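PDB 3FCY: xylan esterase 1, which probably hydrolyses acetyl esters of xylan and related substrates as a calcium-binding alpha/beta hydrolase of carbohydrate esterase family CE7. Local coordinates for residues Q35-Y40 with T305-Y310; K98-K103 with G122-K127; V227-P232 with V290-G295. All coordinates share one frame; numbering follows the deposited sequence.

Contact 1: residues Q35-Y40 with T305-Y310; sequences QKLREY and TVFAAY
Leu37 lies over one face of the Phe307 ring, and this pair forms the tight part of the contact. Leu37 CB makes a CH-pi contact, 4.0 Å from the centroid of the Phe307 ring and 23° off its normal, displaced toward the rim on the CD1 side. With CG beside the backbone N and anti to the carbonyl carbon (chi1 -69°), the leucine carries CD1 onward to 3.9 Å from Phe307 CE1, and the two side chains meet at about a right angle. The backbone takes part as well: Leu37 O rests 3.5 Å from Phe307 CB, and the same oxygen also accepts the backbone N-H of Tyr40. A second apolar touch joins Tyr40 CE2 to Ala308 CB at 3.7 Å. The phenol beyond it is held elsewhere, its OH hydrogen-bonded to Asp236 and Thr43. The contact is looser at Arg38, an exposed residue whose CD stands 4.1 Å from Phe307 CE2, with the guanidinium plane turned 75° from the ring. No hydrogen bond links the two segments directly, but Asn311 ND2 donates to Tyr40 O just past the end of 305-310. Trimming Phe307 to an alanine removes the ring, and Leu37 would probably lose its aromatic partner, with a gap opening beside Val294 and Ile319, which also touch the ring. Helix 303-310 follows strand 289-295 and packs on it and on strand 317-322, so segment 35-40 packs beside the helix of a beta-alpha-beta unit, 289-295/303-310/317-322, at the edge of the sheet in the alpha/beta-hydrolase fold.

Contact 2: residues K98-K103 with G122-K127; sequences KYIKPK and GDWNDK
The loop that follows strand 108-114 packs here on strand 94-102 of the central sheet, and Lys98 meets Trp124 in a cation-pi contact. Lys98 runs over one face of the indole: CB and CG pass the six-membered ring, and CE reaches the five-membered ring 3.5 Å from its centroid and 10° off the normal. There the chain bends at its last torsion (chi4 58°), and NZ donates a hydrogen bond to Gly122 O at 2.8 Å, tilted 24° from the carbonyl plane, while remaining over the indole face at 4.7 Å from the centroid of the five-membered ring. Ser121 OG is a further partner of this ammonium group. Ile100, on the same side of the strand, comes to the indole edge in plane, its CG1 3.7 Å from Trp124 CE3, and its CD1 reaches Lys127 CB at 3.6 Å. Lys127 ties the loop to itself: its NZ donates to Asp123 O in the carbonyl plane at 2.9 Å, forms a salt bridge with Asp126 and also bonds Ser121 O. Asp335 of the second subunit accepts the Trp124 and Asn125 amides, placing the loop at a subunit interface beside the sheet. Around this contact, Phe75 stacks on Trp124, strand 80-88 touches the indole through Cys82 and Asp84, and Leu128 and Val131 of helix 128-131 pack on Ile100.

Contact 3: residues V227-P232 with V290-G295; sequences VVSEYP and VLMCVG
Leu291 N donates to Val227 O at 2.8 Å, the first rung of a parallel pair whose strand segments run 12° apart. Ser229 N then bonds Leu291 O at 3.0 Å, Cys293 N makes a weak bond to Ser229 O, and Tyr231 N closes the ladder on Cys293 O at 3.0 Å. On one face of the sheet, Ser229 CB packs on Met292 CG, and the methionine, bent at chi3 (56°), brings CE to 3.6 Å from Pro232 CG. On the other, Cys293 SG sits 3.5 Å from Glu230 CB; it also lies at the edge of the ring of Tyr231, a residue just past the strand end, 5.3 Å from the centroid, a sulfur-aromatic contact.

Farther out, Val306 covers Met292 and Pro232, Phe333 packs on Glu230 and Cys293, and Ser229 OG bonds Gly211 O. Strand 202-207 flanks 226-230 on the side away from 289-295. Tyr231 also stacks edge-to-face with His327 and touches Asp298, both predicted members of the charge relay. The backbone bonds thus fix where the tyrosine leaves the strand, and its ring packs against the predicted catalytic histidine and aspartate, and so probably forms part of the wall beside them.

In the fold
From the N terminus, residues 35-40 come first and pair with helix 303-310, so contact 1 closes a loop of 264 intervening residues that encloses the other two contacts. Within it, contact 2 closes a short loop, from strand 94-102 through strand 108-114 to segment 122-127. Contact 3 opens afterwards, joining neighbouring strands 226-230 and 289-295 across 57 residues, about half of them helical; contacts 2 and 3 are in series and none crosses another. Both reach the same sheet, centres about 22 Å apart. Contact 1 touches contact 3 because helix 303-310, next after strand 289-295, packs back on it through Val306 and Phe307, whereas contacts 1 and 2 lie on opposite sides of the chain's centre.

Contact 1: residues Q35-Y40 with T305-Y310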
loop_
_atom_site.group_PDB
_atom_site.type_symbol
_atom_site.label_atom_id
_atom_site.label_comp_id
_atom_site.label_asym_id
_atom_site.label_seq_id
_atom_site.Cartn_x
_atom_site.Cartn_y
_atom_site.Cartn_z
ATOM N N GLN A 35 1.468 -2.652 -31.361
ATOM C CA GLN A 35 1.676 -3.282 -32.660
ATOM C C GLN A 35 1.004 -4.650 -32.715
ATOM O O GLN A 35 0.387 -5.012 -33.719
ATOM C CB GLN A 35 3.181 -3.425 -32.937
ATOM C CG GLN A 35 3.959 -4.076 -31.792
ATOM C CD GLN A 35 5.451 -4.215 -32.078
ATOM O OE1 GLN A 35 6.139 -3.229 -32.359
ATOM N NE2 GLN A 35 5.957 -5.444 -31.998
ATOM N N LYS A 36 1.113 -5.407 -31.627
ATOM C CA LYS A 36 0.521 -6.737 -31.572
ATOM C C LYS A 36 -0.943 -6.739 -31.122
ATOM O O LYS A 36 -1.700 -7.645 -31.470
ATOM C CB LYS A 36 1.379 -7.637 -30.680
ATOM C CG LYS A 36 2.757 -7.878 -31.284
ATOM C CD LYS A 36 3.688 -8.645 -30.366
ATOM C CE LYS A 36 5.059 -8.805 -31.018
ATOM N NZ LYS A 36 6.066 -9.408 -30.099
ATOM N N LEU A 37 -1.342 -5.727 -30.356
ATOM C CA LEU A 37 -2.730 -5.628 -29.907
ATOM C C LEU A 37 -3.609 -5.540 -31.149
ATOM O O LEU A 37 -4.639 -6.204 -31.248
ATOM C CB LEU A 37 -2.936 -4.372 -29.055
ATOM C CG LEU A 37 -2.283 -4.330 -27.676
ATOM C CD1 LEU A 37 -2.424 -2.933 -27.088
ATOM C CD2 LEU A 37 -2.936 -5.364 -26.772
ATOM N N ARG A 38 -3.174 -4.716 -32.098
ATOM C CA ARG A 38 -3.888 -4.505 -33.356
ATOM C C ARG A 38 -4.253 -5.815 -34.055
ATOM O O ARG A 38 -5.263 -5.891 -34.750
ATOM C CB ARG A 38 -3.026 -3.670 -34.308
ATOM C CG ARG A 38 -2.542 -2.335 -33.758
ATOM C CD ARG A 38 -3.622 -1.276 -33.816
ATOM N NE ARG A 38 -3.098 0.058 -33.523
ATOM C CZ ARG A 38 -3.855 1.145 -33.410
ATOM N NH1 ARG A 38 -5.169 1.056 -33.567
ATOM N NH2 ARG A 38 -3.300 2.318 -33.134
ATOM N N GLU A 39 -3.430 -6.843 -33.868
ATOM C CA GLU A 39 -3.655 -8.137 -34.512
ATOM C C GLU A 39 -4.261 -9.217 -33.611
ATOM O O GLU A 39 -4.720 -10.249 -34.096
ATOM C CB GLU A 39 -2.332 -8.651 -35.076
ATOM C CG GLU A 39 -1.533 -7.602 -35.824
ATOM C CD GLU A 39 -1.620 -7.759 -37.323
ATOM O OE1 GLU A 39 -2.730 -7.613 -37.887
ATOM O OE2 GLU A 39 -0.568 -8.034 -37.939
ATOM N N TYR A 40 -4.256 -8.985 -32.304
ATOM C CA TYR A 40 -4.787 -9.958 -31.354
ATOM C C TYR A 40 -6.301 -10.150 -31.484
ATOM O O TYR A 40 -7.067 -9.184 -31.433
ATOM C CB TYR A 40 -4.430 -9.521 -29.935
ATOM C CG TYR A 40 -4.959 -10.434 -28.859
ATOM C CD1 TYR A 40 -4.496 -11.745 -28.735
ATOM C CD2 TYR A 40 -5.921 -9.984 -27.957
ATOM C CE1 TYR A 40 -4.981 -12.585 -27.734
ATOM C CE2 TYR A 40 -6.412 -10.814 -26.957
ATOM C CZ TYR A 40 -5.939 -12.108 -26.849
ATOM O OH TYR A 40 -6.423 -12.917 -25.855
ATOM N N THR A 305 -7.651 -7.635 -24.057
ATOM C CA THR A 305 -9.023 -8.141 -24.038
ATOM C C THR A 305 -9.951 -7.157 -24.749
ATOM O O THR A 305 -10.967 -7.548 -25.321
ATOM C CB THR A 305 -9.538 -8.363 -22.596
ATOM O OG1 THR A 305 -9.593 -7.109 -21.903
ATOM C CG2 THR A 305 -8.620 -9.315 -21.851
ATOM N N VAL A 306 -9.598 -5.876 -24.708
ATOM C CA VAL A 306 -10.401 -4.851 -25.368
ATOM C C VAL A 306 -10.208 -4.960 -26.883
ATOM O O VAL A 306 -11.175 -4.895 -27.640
ATOM C CB VAL A 306 -10.006 -3.436 -24.880
ATOM C CG1 VAL A 306 -10.737 -2.364 -25.691
ATOM C CG2 VAL A 306 -10.348 -3.295 -23.399
ATOM N N PHE A 307 -8.964 -5.138 -27.325
ATOM C CA PHE A 307 -8.708 -5.265 -28.754
ATOM C C PHE A 307 -9.283 -6.554 -29.315
ATOM O O PHE A 307 -9.637 -6.617 -30.489
ATOM C CB PHE A 307 -7.212 -5.179 -29.065
ATOM C CG PHE A 307 -6.742 -3.783 -29.359
ATOM C CD1 PHE A 307 -6.225 -2.979 -28.354
ATOM C CD2 PHE A 307 -6.866 -3.255 -30.640
ATOM C CE1 PHE A 307 -5.838 -1.666 -28.617
ATOM C CE2 PHE A 307 -6.483 -1.940 -30.913
ATOM C CZ PHE A 307 -5.969 -1.147 -29.899
ATOM N N ALA A 308 -9.388 -7.580 -28.477
ATOM C CA ALA A 308 -9.954 -8.849 -28.920
ATOM C C ALA A 308 -11.408 -8.629 -29.335
ATOM O O ALA A 308 -11.862 -9.151 -30.352
ATOM C CB ALA A 308 -9.877 -9.882 -27.799
ATOM N N ALA A 309 -12.141 -7.851 -28.544
ATOM C CA ALA A 309 -13.536 -7.573 -28.859
ATOM C C ALA A 309 -13.583 -6.700 -30.105
ATOM O O ALA A 309 -14.344 -6.964 -31.028
ATOM C CB ALA A 309 -14.211 -6.858 -27.696
ATOM N N TYR A 310 -12.755 -5.660 -30.122
ATOM C CA TYR A 310 -12.690 -4.742 -31.255
ATOM C C TYR A 310 -12.367 -5.470 -32.565
ATOM O O TYR A 310 -12.998 -5.226 -33.593
ATOM C CB TYR A 310 -11.618 -3.678 -31.000
ATOM C CG TYR A 310 -11.443 -2.699 -32.139
ATOM C CD1 TYR A 310 -12.386 -1.698 -32.374
ATOM C CD2 TYR A 310 -10.343 -2.784 -32.993
ATOM C CE1 TYR A 310 -12.238 -0.801 -33.433
ATOM C CE2 TYR A 310 -10.185 -1.894 -34.055
ATOM C CZ TYR A 310 -11.134 -0.906 -34.267
ATOM O OH TYR A 310 -10.975 -0.019 -35.304
#

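Contact 2: residues K98-K103 with G122-K127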
loop_
_atom_site.group_PDB
_atom_site.type_symbol
_atom_site.label_atom_id
_atom_site.label_comp_id
_atom_site.label_asym_id
_atom_site.label_seq_id
_atom_site.Cartn_x
_atom_site.Cartn_y
_atom_site.Cartn_z
ATOM N N LYS A 98 -34.082 4.306 -16.280
ATOM C CA LYS A 98 -34.505 5.696 -16.266
ATOM C C LYS A 98 -34.919 5.950 -17.708
ATOM O O LYS A 98 -34.346 5.367 -18.625
ATOM C CB LYS A 98 -33.343 6.626 -15.886
ATOM C CG LYS A 98 -33.041 6.690 -14.393
ATOM C CD LYS A 98 -31.898 7.668 -14.113
ATOM C CE LYS A 98 -31.784 7.983 -12.628
ATOM N NZ LYS A 98 -31.572 6.758 -11.808
ATOM N N TYR A 99 -35.910 6.810 -17.908
ATOM C CA TYR A 99 -36.399 7.121 -19.250
ATOM C C TYR A 99 -36.732 8.604 -19.333
ATOM O O TYR A 99 -37.647 9.086 -18.661
ATOM C CB TYR A 99 -37.630 6.251 -19.553
ATOM C CG TYR A 99 -38.445 6.620 -20.782
ATOM C CD1 TYR A 99 -37.833 7.013 -21.974
ATOM C CD2 TYR A 99 -39.837 6.515 -20.763
ATOM C CE1 TYR A 99 -38.593 7.289 -23.123
ATOM C CE2 TYR A 99 -40.602 6.782 -21.898
ATOM C CZ TYR A 99 -39.975 7.167 -23.073
ATOM O OH TYR A 99 -40.741 7.410 -24.194
ATOM N N ILE A 100 -35.962 9.326 -20.144
ATOM C CA ILE A 100 -36.155 10.759 -20.319
ATOM C C ILE A 100 -36.568 11.037 -21.760
ATOM O O ILE A 100 -35.866 10.678 -22.708
ATOM C CB ILE A 100 -34.867 11.543 -20.006
ATOM C CG1 ILE A 100 -34.301 11.093 -18.653
ATOM C CG2 ILE A 100 -35.170 13.034 -19.975
ATOM C CD1 ILE A 100 -32.936 11.680 -18.328
ATOM N N LYS A 101 -37.716 11.684 -21.908
ATOM C CA LYS A 101 -38.267 11.998 -23.216
ATOM C C LYS A 101 -38.353 13.507 -23.402
ATOM O O LYS A 101 -38.995 14.204 -22.613
ATOM C CB LYS A 101 -39.661 11.373 -23.331
ATOM C CG LYS A 101 -40.363 11.595 -24.647
ATOM C CD LYS A 101 -41.780 11.043 -24.582
ATOM C CE LYS A 101 -42.542 11.321 -25.869
ATOM N NZ LYS A 101 -43.946 10.827 -25.783
ATOM N N PRO A 102 -37.698 14.035 -24.448
ATOM C CA PRO A 102 -37.738 15.479 -24.690
ATOM C C PRO A 102 -39.135 15.926 -25.116
ATOM O O PRO A 102 -39.855 15.185 -25.789
ATOM C CB PRO A 102 -36.705 15.667 -25.801
ATOM C CG PRO A 102 -36.828 14.394 -26.584
ATOM C CD PRO A 102 -36.924 13.343 -25.496
ATOM N N LYS A 103 -39.521 17.132 -24.712
ATOM C CA LYS A 103 -40.826 17.660 -25.080
ATOM C C LYS A 103 -40.741 18.310 -26.455
ATOM O O LYS A 103 -40.825 19.529 -26.585
ATOM C CB LYS A 103 -41.310 18.692 -24.057
ATOM C CG LYS A 103 -41.853 18.115 -22.757
ATOM C CD LYS A 103 -42.420 19.242 -21.903
ATOM C CE LYS A 103 -43.040 18.742 -20.615
ATOM N NZ LYS A 103 -43.594 19.881 -19.822
ATOM N N GLY A 122 -27.322 5.797 -12.270
ATOM C CA GLY A 122 -26.852 7.098 -11.818
ATOM C C GLY A 122 -27.898 8.181 -11.616
ATOM O O GLY A 122 -29.060 7.898 -11.319
ATOM N N ASP A 123 -27.468 9.434 -11.764
ATOM C CA ASP A 123 -28.344 10.590 -11.599
ATOM C C ASP A 123 -29.085 10.902 -12.893
ATOM O O ASP A 123 -28.690 10.451 -13.972
ATOM C CB ASP A 123 -27.519 11.812 -11.177
ATOM C CG ASP A 123 -27.264 11.865 -9.674
ATOM O OD1 ASP A 123 -26.978 10.815 -9.068
ATOM O OD2 ASP A 123 -27.346 12.970 -9.099
ATOM N N TRP A 124 -30.162 11.674 -12.785
ATOM C CA TRP A 124 -30.945 12.052 -13.957
ATOM C C TRP A 124 -30.279 13.157 -14.769
ATOM O O TRP A 124 -30.160 13.060 -15.988
ATOM C CB TRP A 124 -32.332 12.570 -13.552
ATOM C CG TRP A 124 -33.233 11.545 -12.970
ATOM C CD1 TRP A 124 -33.332 11.186 -11.658
ATOM C CD2 TRP A 124 -34.141 10.707 -13.688
ATOM N NE1 TRP A 124 -34.249 10.173 -11.512
ATOM C CE2 TRP A 124 -34.758 9.858 -12.745
ATOM C CE3 TRP A 124 -34.493 10.590 -15.038
ATOM C CZ2 TRP A 124 -35.710 8.898 -13.111
ATOM C CZ3 TRP A 124 -35.439 9.638 -15.403
ATOM C CH2 TRP A 124 -36.036 8.804 -14.441
ATOM N N ASN A 125 -29.843 14.198 -14.062
ATOM C CA ASN A 125 -29.266 15.391 -14.674
ATOM C C ASN A 125 -28.184 15.226 -15.736
ATOM O O ASN A 125 -28.242 15.887 -16.768
ATOM C CB ASN A 125 -28.782 16.348 -13.572
ATOM C CG ASN A 125 -27.341 16.109 -13.180
ATOM O OD1 ASN A 125 -26.426 16.607 -13.830
ATOM N ND2 ASN A 125 -27.130 15.333 -12.119
ATOM N N ASP A 126 -27.209 14.352 -15.505
ATOM C CA ASP A 126 -26.130 14.182 -16.473
ATOM C C ASP A 126 -26.527 13.405 -17.729
ATOM O O ASP A 126 -25.712 13.212 -18.632
ATOM C CB ASP A 126 -24.908 13.540 -15.799
ATOM C CG ASP A 126 -25.215 12.191 -15.186
ATOM O OD1 ASP A 126 -25.376 11.210 -15.945
ATOM O OD2 ASP A 126 -25.301 12.118 -13.938
ATOM N N LYS A 127 -27.782 12.962 -17.787
ATOM C CA LYS A 127 -28.279 12.251 -18.959
ATOM C C LYS A 127 -28.879 13.299 -19.895
ATOM O O LYS A 127 -29.114 13.038 -21.077
ATOM C CB LYS A 127 -29.378 11.246 -18.578
ATOM C CG LYS A 127 -28.974 10.180 -17.560
ATOM C CD LYS A 127 -27.807 9.334 -18.051
ATOM C CE LYS A 127 -27.439 8.247 -17.039
ATOM N NZ LYS A 127 -27.083 8.804 -15.700
#

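Contact 3: residues V227-P232 with V290-G295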
loop_
_atom_site.group_PDB
_atom_site.type_symbol
_atom_site.label_atom_id
_atom_site.label_comp_id
_atom_site.label_asym_id
_atom_site.label_seq_id
_atom_site.Cartn_x
_atom_site.Cartn_y
_atom_site.Cartn_z
ATOM N N VAL A 227 -22.782 2.356 -31.651
ATOM C CA VAL A 227 -22.273 1.709 -30.445
ATOM C C VAL A 227 -21.012 2.367 -29.892
ATOM O O VAL A 227 -20.001 2.469 -30.587
ATOM C CB VAL A 227 -21.930 0.224 -30.707
ATOM C CG1 VAL A 227 -21.622 -0.480 -29.391
ATOM C CG2 VAL A 227 -23.073 -0.462 -31.447
ATOM N N VAL A 228 -21.079 2.826 -28.648
ATOM C CA VAL A 228 -19.911 3.417 -28.005
ATOM C C VAL A 228 -19.560 2.496 -26.843
ATOM O O VAL A 228 -20.337 2.340 -25.897
ATOM C CB VAL A 228 -20.177 4.849 -27.483
ATOM C CG1 VAL A 228 -18.958 5.350 -26.704
ATOM C CG2 VAL A 228 -20.451 5.795 -28.663
ATOM N N SER A 229 -18.396 1.864 -26.943
ATOM C CA SER A 229 -17.925 0.936 -25.923
ATOM C C SER A 229 -16.586 1.400 -25.360
ATOM O O SER A 229 -15.550 1.316 -26.026
ATOM C CB SER A 229 -17.791 -0.462 -26.527
ATOM O OG SER A 229 -17.444 -1.415 -25.543
ATOM N N GLU A 230 -16.622 1.892 -24.127
ATOM C CA GLU A 230 -15.432 2.393 -23.456
ATOM C C GLU A 230 -14.791 1.334 -22.569
ATOM O O GLU A 230 -15.429 0.817 -21.653
ATOM C CB GLU A 230 -15.802 3.628 -22.635
ATOM C CG GLU A 230 -16.335 4.754 -23.500
ATOM C CD GLU A 230 -16.798 5.956 -22.710
ATOM O OE1 GLU A 230 -16.017 6.473 -21.885
ATOM O OE2 GLU A 230 -17.944 6.396 -22.926
ATOM N N TYR A 231 -13.523 1.030 -22.843
ATOM C CA TYR A 231 -12.775 0.017 -22.096
ATOM C C TYR A 231 -13.705 -1.079 -21.586
ATOM O O TYR A 231 -13.883 -1.258 -20.380
ATOM C CB TYR A 231 -11.990 0.661 -20.936
ATOM C CG TYR A 231 -12.702 1.748 -20.148
ATOM C CD1 TYR A 231 -13.231 1.492 -18.882
ATOM C CD2 TYR A 231 -12.786 3.050 -20.640
ATOM C CE1 TYR A 231 -13.817 2.512 -18.120
ATOM C CE2 TYR A 231 -13.370 4.072 -19.891
ATOM C CZ TYR A 231 -13.881 3.799 -18.632
ATOM O OH TYR A 231 -14.442 4.814 -17.890
ATOM N N PRO A 232 -14.297 -1.843 -22.519
ATOM C CA PRO A 232 -15.227 -2.934 -22.209
ATOM C C PRO A 232 -14.733 -4.029 -21.270
ATOM O O PRO A 232 -13.585 -4.470 -21.330
ATOM C CB PRO A 232 -15.601 -3.475 -23.589
ATOM C CG PRO A 232 -14.368 -3.197 -24.410
ATOM C CD PRO A 232 -14.006 -1.801 -23.965
ATOM N N VAL A 290 -19.330 1.243 -34.727
ATOM C CA VAL A 290 -18.743 1.175 -33.396
ATOM C C VAL A 290 -17.580 2.136 -33.164
ATOM O O VAL A 290 -16.735 2.333 -34.034
ATOM C CB VAL A 290 -18.242 -0.257 -33.104
ATOM C CG1 VAL A 290 -17.707 -0.347 -31.674
ATOM C CG2 VAL A 290 -19.376 -1.258 -33.322
ATOM N N LEU A 291 -17.563 2.748 -31.986
ATOM C CA LEU A 291 -16.484 3.643 -31.582
ATOM C C LEU A 291 -16.083 3.167 -30.194
ATOM O O LEU A 291 -16.909 3.136 -29.276
ATOM C CB LEU A 291 -16.943 5.103 -31.502
ATOM C CG LEU A 291 -15.888 6.060 -30.920
ATOM C CD1 LEU A 291 -14.661 6.099 -31.838
ATOM C CD2 LEU A 291 -16.473 7.460 -30.762
ATOM N N MET A 292 -14.821 2.788 -30.039
ATOM C CA MET A 292 -14.338 2.307 -28.752
ATOM C C MET A 292 -13.119 3.099 -28.297
ATOM O O MET A 292 -12.529 3.848 -29.076
ATOM C CB MET A 292 -13.970 0.821 -28.854
ATOM C CG MET A 292 -15.149 -0.113 -29.112
ATOM S SD MET A 292 -14.647 -1.853 -29.314
ATOM C CE MET A 292 -13.766 -2.116 -27.798
ATOM N N CYS A 293 -12.757 2.945 -27.027
ATOM C CA CYS A 293 -11.575 3.608 -26.499
ATOM C C CYS A 293 -10.892 2.624 -25.562
ATOM O O CYS A 293 -11.547 1.772 -24.957
ATOM C CB CYS A 293 -11.930 4.913 -25.771
ATOM S SG CYS A 293 -12.898 4.758 -24.267
ATOM N N VAL A 294 -9.571 2.722 -25.465
ATOM C CA VAL A 294 -8.809 1.818 -24.621
ATOM C C VAL A 294 -7.627 2.530 -23.971
ATOM O O VAL A 294 -6.901 3.284 -24.624
ATOM C CB VAL A 294 -8.299 0.607 -25.451
ATOM C CG1 VAL A 294 -7.475 1.100 -26.633
ATOM C CG2 VAL A 294 -7.477 -0.335 -24.578
ATOM N N GLY A 295 -7.452 2.299 -22.674
ATOM C CA GLY A 295 -6.348 2.905 -21.954
ATOM C C GLY A 295 -5.249 1.866 -21.865
ATOM O O GLY A 295 -5.488 0.761 -21.380
#